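Long-range contacts in regulatory protein YycH-like domain-containing protein (Eubacterium rectale, PDB 5COZ), which is of unknown function but has a domain resembling the regulatory protein YycH and is probably made with a signal sequence, consistent with a role outside the cytoplasm: residues 319-325 / 343-349; 269-274 / 349-353. All coordinates share one frame; numbering follows the deposited sequence.

Contact 1: residues 319-325 / 343-349; sequences PVWVVYY and LYDVYDA
The antiparallel beta hairpin of strands 314-330 and 338-348, in a mixed sheet where strand 314-330 also pairs with strands 58-66 and 295-311, matches Trp321 with Tyr347, Val323 with Asp345 and Tyr325 with Leu343 as hydrogen-bonded pairs. Each is closed by two backbone bonds. In the non-hydrogen-bonded pairs between them, Val322 lies opposite Val346 and Tyr324 opposite Tyr344, with CA-H...O contacts such as Val322 CA to Asp345 O adding to the ladder. Val320 CB meets Val346 CG1 at 3.7 Å, and on the same strand Val322 CG1 lies over the rim of one face of the Tyr324 ring. Trp321, Val323, Tyr325, Leu343, Asp345 and Tyr347 occupy the other face of the sheet, where helix 276-288 packs on Trp321 and Tyr325. With CG wedged between its backbone N and carbonyl carbon (chi1 69°), Tyr325 swings its ring across to the partner strand. Leu343 CB then lies over the ring face, a CH-pi contact 3.8 Å from the Tyr325 centroid, while Tyr325 CE1 comes within 3.3 Å of Asp345 OD2. That carboxylate is turned only 21° from the ring plane and forms a salt bridge with Lys286. Beyond the ring, a water links Tyr325 OH to Tyr344 O. Tyr347 presents its ring edge to Trp321 O, and its hydroxyl bonds Glu283 on the same helix. Where the strand ends, Ala349 N still reaches Pro319 O, at 3.0 Å but 36° out of the carbonyl plane. The Ala349 methyl fits between Pro319 and Trp321, its CB 3.8 Å from Pro319 CB and 3.7 Å from Trp321 CD1.

Contact 2: residues 269-274 / 349-353; sequences ETGEIL and AYTGE
Tyr350 CG stands anti to its own carbonyl carbon (chi1 -58°), and this brings the ring back to segment 269-274 although its CB points away from it. Ile273 likewise has CG2 anti to the carbonyl carbon and CG1 in the position between N and C (chi1 68°), which leaves the CG2 methyl to face the turn. That methyl, Ile273 CG2, packs 3.7 Å from Ala349 CB and 3.8 Å from Tyr350 CD1. The tyrosine ring is edge-on to the backbone: the carbonyl oxygens of Gly271 and Glu272 both lie near its plane, Gly271 O at 3.4 Å from Tyr350 CE1. Farther out, the Tyr350 hydroxyl bonds Ser61 OG and Val59 O of strand 58-66, the antiparallel neighbour of strand 262-272. The contact thus joins the exit of that strand, just before helix 276-288, to the turn following the hairpin strand 338-348. Within the turn, Thr351 OG1 accepts from Glu353 N, making an ST turn. Leu274 N donates to Ala349 O over 2.9 Å, a nearly straight bond at 170°, and a water bridges Glu272 O and Tyr350 O. The Leu274 side chain reaches past this bond, with Leu274 CG 3.9 Å from Tyr350 O and CD1 3.5 Å from Gly352 CA. With an alanine here CG and CD1 would be gone, which would probably open a gap beside Gly352 CA and Tyr350 O and leave the turn less firmly held. Gly352 has a positive phi, and a CB there would collide with Leu274 CD1.

How the contacts relate
Ala349 belongs to both contacts: its N closes the ladder of contact 1, and its O accepts from Leu274 N, two residues past the end of strand 262-272, in contact 2. The centres lie about 13 Å apart. Two further polar links join them, Trp321 NE1 to Leu274 O and Asp348 N to Glu353 O, each 2.9 Å and probably a hydrogen bond. Packing adds to these where Tyr347 CD2 approaches Gly352 O at 3.3 Å and Pro319 CD meets Tyr350 OH at 3.5 Å. Both contacts reach the same mixed sheet, tying its hairpin to strand 262-272 and the start of helix 276-288. Neither includes Gln208 or Asp210, which bind the sodium ion.

Contact 1: residues 319-325 / 343-349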
loop_
_atom_site.group_PDB
_atom_site.type_symbol
_atom_site.label_atom_id
_atom_site.label_comp_id
_atom_site.label_asym_id
_atom_site.label_seq_id
_atom_site.Cartn_x
_atom_site.Cartn_y
_atom_site.Cartn_z
ATOM N N PRO A 319 -4.490 16.046 -2.693
ATOM C CA PRO A 319 -4.594 15.339 -1.413
ATOM C C PRO A 319 -6.015 14.904 -1.123
ATOM O O PRO A 319 -6.993 15.628 -1.417
ATOM C CB PRO A 319 -4.144 16.392 -0.386
ATOM C CG PRO A 319 -4.551 17.723 -1.024
ATOM C CD PRO A 319 -4.279 17.501 -2.500
ATOM N N VAL A 320 -6.113 13.738 -0.501
ATOM C CA VAL A 320 -7.378 13.166 -0.068
ATOM C C VAL A 320 -7.226 12.651 1.357
ATOM O O VAL A 320 -6.126 12.266 1.778
ATOM C CB VAL A 320 -7.871 12.009 -1.014
ATOM C CG1 VAL A 320 -8.205 12.555 -2.394
ATOM C CG2 VAL A 320 -6.869 10.846 -1.110
ATOM N N TRP A 321 -8.347 12.610 2.086
ATOM C CA TRP A 321 -8.455 11.870 3.335
ATOM C C TRP A 321 -9.181 10.570 3.031
ATOM O O TRP A 321 -10.285 10.616 2.467
ATOM C CB TRP A 321 -9.229 12.668 4.388
ATOM C CG TRP A 321 -8.456 13.768 5.038
ATOM C CD1 TRP A 321 -8.664 15.109 4.894
ATOM C CD2 TRP A 321 -7.440 13.621 6.038
ATOM N NE1 TRP A 321 -7.814 15.815 5.726
ATOM C CE2 TRP A 321 -7.073 14.923 6.458
ATOM C CE3 TRP A 321 -6.796 12.513 6.617
ATOM C CZ2 TRP A 321 -6.097 15.153 7.439
ATOM C CZ3 TRP A 321 -5.835 12.737 7.605
ATOM C CH2 TRP A 321 -5.489 14.043 7.999
ATOM N N VAL A 322 -8.548 9.429 3.335
ATOM C CA VAL A 322 -9.144 8.120 3.090
ATOM C C VAL A 322 -9.549 7.542 4.426
ATOM O O VAL A 322 -8.750 7.564 5.369
ATOM C CB VAL A 322 -8.176 7.154 2.358
ATOM C CG1 VAL A 322 -8.926 5.873 1.977
ATOM C CG2 VAL A 322 -7.603 7.817 1.102
ATOM N N VAL A 323 -10.773 7.007 4.520
ATOM C CA VAL A 323 -11.229 6.298 5.706
ATOM C C VAL A 323 -11.407 4.843 5.323
ATOM O O VAL A 323 -12.216 4.513 4.467
ATOM C CB VAL A 323 -12.539 6.879 6.304
ATOM C CG1 VAL A 323 -12.965 6.100 7.559
ATOM C CG2 VAL A 323 -12.359 8.356 6.630
ATOM N N TYR A 324 -10.638 3.965 5.983
ATOM C CA TYR A 324 -10.728 2.529 5.765
ATOM C C TYR A 324 -11.559 1.965 6.888
ATOM O O TYR A 324 -11.339 2.336 8.056
ATOM C CB TYR A 324 -9.325 1.894 5.765
ATOM C CG TYR A 324 -8.411 2.465 4.700
ATOM C CD1 TYR A 324 -7.568 3.542 4.982
ATOM C CD2 TYR A 324 -8.294 1.855 3.452
ATOM C CE1 TYR A 324 -6.663 4.026 4.031
ATOM C CE2 TYR A 324 -7.402 2.338 2.493
ATOM C CZ TYR A 324 -6.563 3.395 2.801
ATOM O OH TYR A 324 -5.699 3.891 1.854
ATOM N N TYR A 325 -12.541 1.100 6.541
ATOM C CA TYR A 325 -13.383 0.531 7.571
ATOM C C TYR A 325 -13.808 -0.864 7.198
ATOM O O TYR A 325 -13.744 -1.238 6.036
ATOM C CB TYR A 325 -14.616 1.446 7.824
ATOM C CG TYR A 325 -15.604 1.491 6.673
ATOM C CD1 TYR A 325 -15.445 2.390 5.623
ATOM C CD2 TYR A 325 -16.735 0.672 6.667
ATOM C CE1 TYR A 325 -16.372 2.452 4.576
ATOM C CE2 TYR A 325 -17.659 0.718 5.626
ATOM C CZ TYR A 325 -17.466 1.601 4.578
ATOM O OH TYR A 325 -18.408 1.653 3.559
ATOM N N LEU A 343 -13.656 -2.089 3.400
ATOM C CA LEU A 343 -14.221 -1.059 2.549
ATOM C C LEU A 343 -13.505 0.268 2.802
ATOM O O LEU A 343 -12.626 0.355 3.672
ATOM C CB LEU A 343 -15.712 -0.949 2.861
ATOM C CG LEU A 343 -16.537 -2.230 2.598
ATOM C CD1 LEU A 343 -17.922 -2.110 3.202
ATOM C CD2 LEU A 343 -16.653 -2.517 1.094
ATOM N N TYR A 344 -13.846 1.298 2.010
ATOM C CA TYR A 344 -13.188 2.579 2.219
ATOM C C TYR A 344 -14.045 3.690 1.636
ATOM O O TYR A 344 -14.885 3.463 0.753
ATOM C CB TYR A 344 -11.763 2.577 1.594
ATOM C CG TYR A 344 -11.795 2.558 0.085
ATOM C CD1 TYR A 344 -12.066 1.386 -0.616
ATOM C CD2 TYR A 344 -11.531 3.705 -0.648
ATOM C CE1 TYR A 344 -12.175 1.384 -2.010
ATOM C CE2 TYR A 344 -11.582 3.704 -2.038
ATOM C CZ TYR A 344 -11.916 2.549 -2.713
ATOM O OH TYR A 344 -11.982 2.606 -4.079
ATOM N N ASP A 345 -13.782 4.913 2.128
ATOM C CA ASP A 345 -14.379 6.139 1.636
ATOM C C ASP A 345 -13.257 7.135 1.385
ATOM O O ASP A 345 -12.199 7.057 2.018
ATOM C CB ASP A 345 -15.413 6.680 2.621
ATOM C CG ASP A 345 -16.763 5.976 2.488
ATOM O OD1 ASP A 345 -17.305 5.925 1.349
ATOM O OD2 ASP A 345 -17.290 5.490 3.521
ATOM N N VAL A 346 -13.472 8.060 0.448
ATOM C CA VAL A 346 -12.447 9.028 0.067
ATOM C C VAL A 346 -13.041 10.416 0.048
ATOM O O VAL A 346 -14.120 10.607 -0.510
ATOM C CB VAL A 346 -11.821 8.706 -1.318
ATOM C CG1 VAL A 346 -10.643 9.639 -1.610
ATOM C CG2 VAL A 346 -11.348 7.260 -1.409
ATOM N N TYR A 347 -12.324 11.371 0.629
ATOM C CA TYR A 347 -12.728 12.769 0.671
ATOM C C TYR A 347 -11.685 13.650 0.040
ATOM O O TYR A 347 -10.503 13.469 0.309
ATOM C CB TYR A 347 -12.903 13.208 2.140
ATOM C CG TYR A 347 -14.070 12.545 2.819
ATOM C CD1 TYR A 347 -13.958 11.259 3.352
ATOM C CD2 TYR A 347 -15.273 13.224 2.993
ATOM C CE1 TYR A 347 -15.055 10.634 3.945
ATOM C CE2 TYR A 347 -16.363 12.617 3.598
ATOM C CZ TYR A 347 -16.253 11.324 4.067
ATOM O OH TYR A 347 -17.359 10.787 4.663
ATOM N N ASP A 348 -12.119 14.645 -0.721
ATOM C CA ASP A 348 -11.212 15.704 -1.166
ATOM C C ASP A 348 -10.657 16.358 0.124
ATOM O O ASP A 348 -11.445 16.765 0.997
ATOM C CB ASP A 348 -12.005 16.688 -2.039
ATOM C CG ASP A 348 -11.254 17.909 -2.536
ATOM O OD1 ASP A 348 -10.417 18.452 -1.765
ATOM O OD2 ASP A 348 -11.562 18.373 -3.660
ATOM N N ALA A 349 -9.309 16.432 0.276
ATOM C CA ALA A 349 -8.807 16.919 1.573
ATOM C C ALA A 349 -9.017 18.410 1.772
ATOM O O ALA A 349 -9.032 18.850 2.921
ATOM C CB ALA A 349 -7.333 16.577 1.745
HETATM O O HOH W 1 -8.135 17.389 -3.229
HETATM O O HOH W 2 -17.794 2.925 1.093
#

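Contact 2: residues 269-274 / 349-353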
loop_
_atom_site.group_PDB
_atom_site.type_symbol
_atom_site.label_atom_id
_atom_site.label_comp_id
_atom_site.label_asym_id
_atom_site.label_seq_id
_atom_site.Cartn_x
_atom_site.Cartn_y
_atom_site.Cartn_z
ATOM N N GLU A 269 -1.942 24.320 -7.442
ATOM C CA GLU A 269 -2.540 25.114 -6.372
ATOM C C GLU A 269 -2.046 24.610 -5.029
ATOM O O GLU A 269 -1.476 23.528 -4.931
ATOM C CB GLU A 269 -4.077 25.083 -6.440
ATOM C CG GLU A 269 -4.670 23.691 -6.302
ATOM C CD GLU A 269 -6.129 23.512 -6.676
ATOM O OE1 GLU A 269 -6.809 24.523 -6.974
ATOM O OE2 GLU A 269 -6.594 22.348 -6.672
ATOM N N THR A 270 -2.177 25.438 -4.021
ATOM C CA THR A 270 -1.803 25.087 -2.661
ATOM C C THR A 270 -2.924 25.579 -1.787
ATOM O O THR A 270 -3.465 26.664 -2.003
ATOM C CB THR A 270 -0.453 25.688 -2.246
ATOM O OG1 THR A 270 0.534 25.417 -3.253
ATOM C CG2 THR A 270 0.020 25.182 -0.869
ATOM N N GLY A 271 -3.252 24.800 -0.791
ATOM C CA GLY A 271 -4.291 25.219 0.127
ATOM C C GLY A 271 -4.189 24.454 1.409
ATOM O O GLY A 271 -3.468 23.454 1.505
ATOM N N GLU A 272 -4.976 24.884 2.379
ATOM C CA GLU A 272 -5.047 24.231 3.664
ATOM C C GLU A 272 -6.057 23.114 3.590
ATOM O O GLU A 272 -7.164 23.307 3.079
ATOM C CB GLU A 272 -5.495 25.271 4.703
ATOM C CG GLU A 272 -5.337 24.819 6.133
ATOM C CD GLU A 272 -5.416 25.951 7.141
ATOM O OE1 GLU A 272 -5.351 27.134 6.733
ATOM O OE2 GLU A 272 -5.549 25.651 8.347
ATOM N N ILE A 273 -5.678 21.942 4.081
ATOM C CA ILE A 273 -6.609 20.822 4.137
ATOM C C ILE A 273 -7.390 20.860 5.436
ATOM O O ILE A 273 -6.999 21.537 6.389
ATOM C CB ILE A 273 -5.897 19.457 3.954
ATOM C CG1 ILE A 273 -4.967 19.123 5.164
ATOM C CG2 ILE A 273 -5.166 19.422 2.594
ATOM C CD1 ILE A 273 -4.450 17.708 5.143
ATOM N N LEU A 274 -8.484 20.125 5.470
ATOM C CA LEU A 274 -9.292 19.973 6.664
ATOM C C LEU A 274 -8.573 19.153 7.701
ATOM O O LEU A 274 -7.844 18.213 7.358
ATOM C CB LEU A 274 -10.590 19.235 6.285
ATOM C CG LEU A 274 -11.605 20.038 5.480
ATOM C CD1 LEU A 274 -12.716 19.134 4.973
ATOM C CD2 LEU A 274 -12.182 21.192 6.326
ATOM N N ALA A 349 -9.309 16.432 0.276
ATOM C CA ALA A 349 -8.807 16.919 1.573
ATOM C C ALA A 349 -9.017 18.410 1.772
ATOM O O ALA A 349 -9.032 18.850 2.921
ATOM C CB ALA A 349 -7.333 16.577 1.745
ATOM N N TYR A 350 -9.174 19.184 0.690
ATOM C CA TYR A 350 -9.408 20.622 0.822
ATOM C C TYR A 350 -10.850 20.913 1.129
ATOM O O TYR A 350 -11.119 21.748 1.985
ATOM C CB TYR A 350 -9.064 21.391 -0.460
ATOM C CG TYR A 350 -7.648 21.244 -0.961
ATOM C CD1 TYR A 350 -6.561 21.678 -0.196
ATOM C CD2 TYR A 350 -7.394 20.727 -2.226
ATOM C CE1 TYR A 350 -5.253 21.583 -0.686
ATOM C CE2 TYR A 350 -6.099 20.606 -2.714
ATOM C CZ TYR A 350 -5.040 21.098 -1.967
ATOM O OH TYR A 350 -3.775 20.950 -2.492
ATOM N N THR A 351 -11.777 20.293 0.379
ATOM C CA THR A 351 -13.178 20.685 0.487
ATOM C C THR A 351 -14.026 19.789 1.350
ATOM O O THR A 351 -15.112 20.214 1.744
ATOM C CB THR A 351 -13.816 20.746 -0.911
ATOM O OG1 THR A 351 -13.916 19.410 -1.443
ATOM C CG2 THR A 351 -13.067 21.662 -1.883
ATOM N N GLY A 352 -13.582 18.563 1.597
ATOM C CA GLY A 352 -14.387 17.578 2.311
ATOM C C GLY A 352 -15.432 16.926 1.421
ATOM O O GLY A 352 -16.254 16.172 1.926
ATOM N N GLU A 353 -15.427 17.214 0.099
ATOM C CA GLU A 353 -16.335 16.532 -0.851
ATOM C C GLU A 353 -16.136 15.027 -0.705
ATOM O O GLU A 353 -15.011 14.547 -0.835
ATOM C CB GLU A 353 -16.003 16.935 -2.288
ATOM C CG GLU A 353 -16.813 16.144 -3.321
ATOM C CD GLU A 353 -16.541 16.478 -4.777
ATOM O OE1 GLU A 353 -15.721 17.386 -5.056
ATOM O OE2 GLU A 353 -17.144 15.800 -5.645
HETATM O O HOH W 3 -9.786 23.281 3.757
#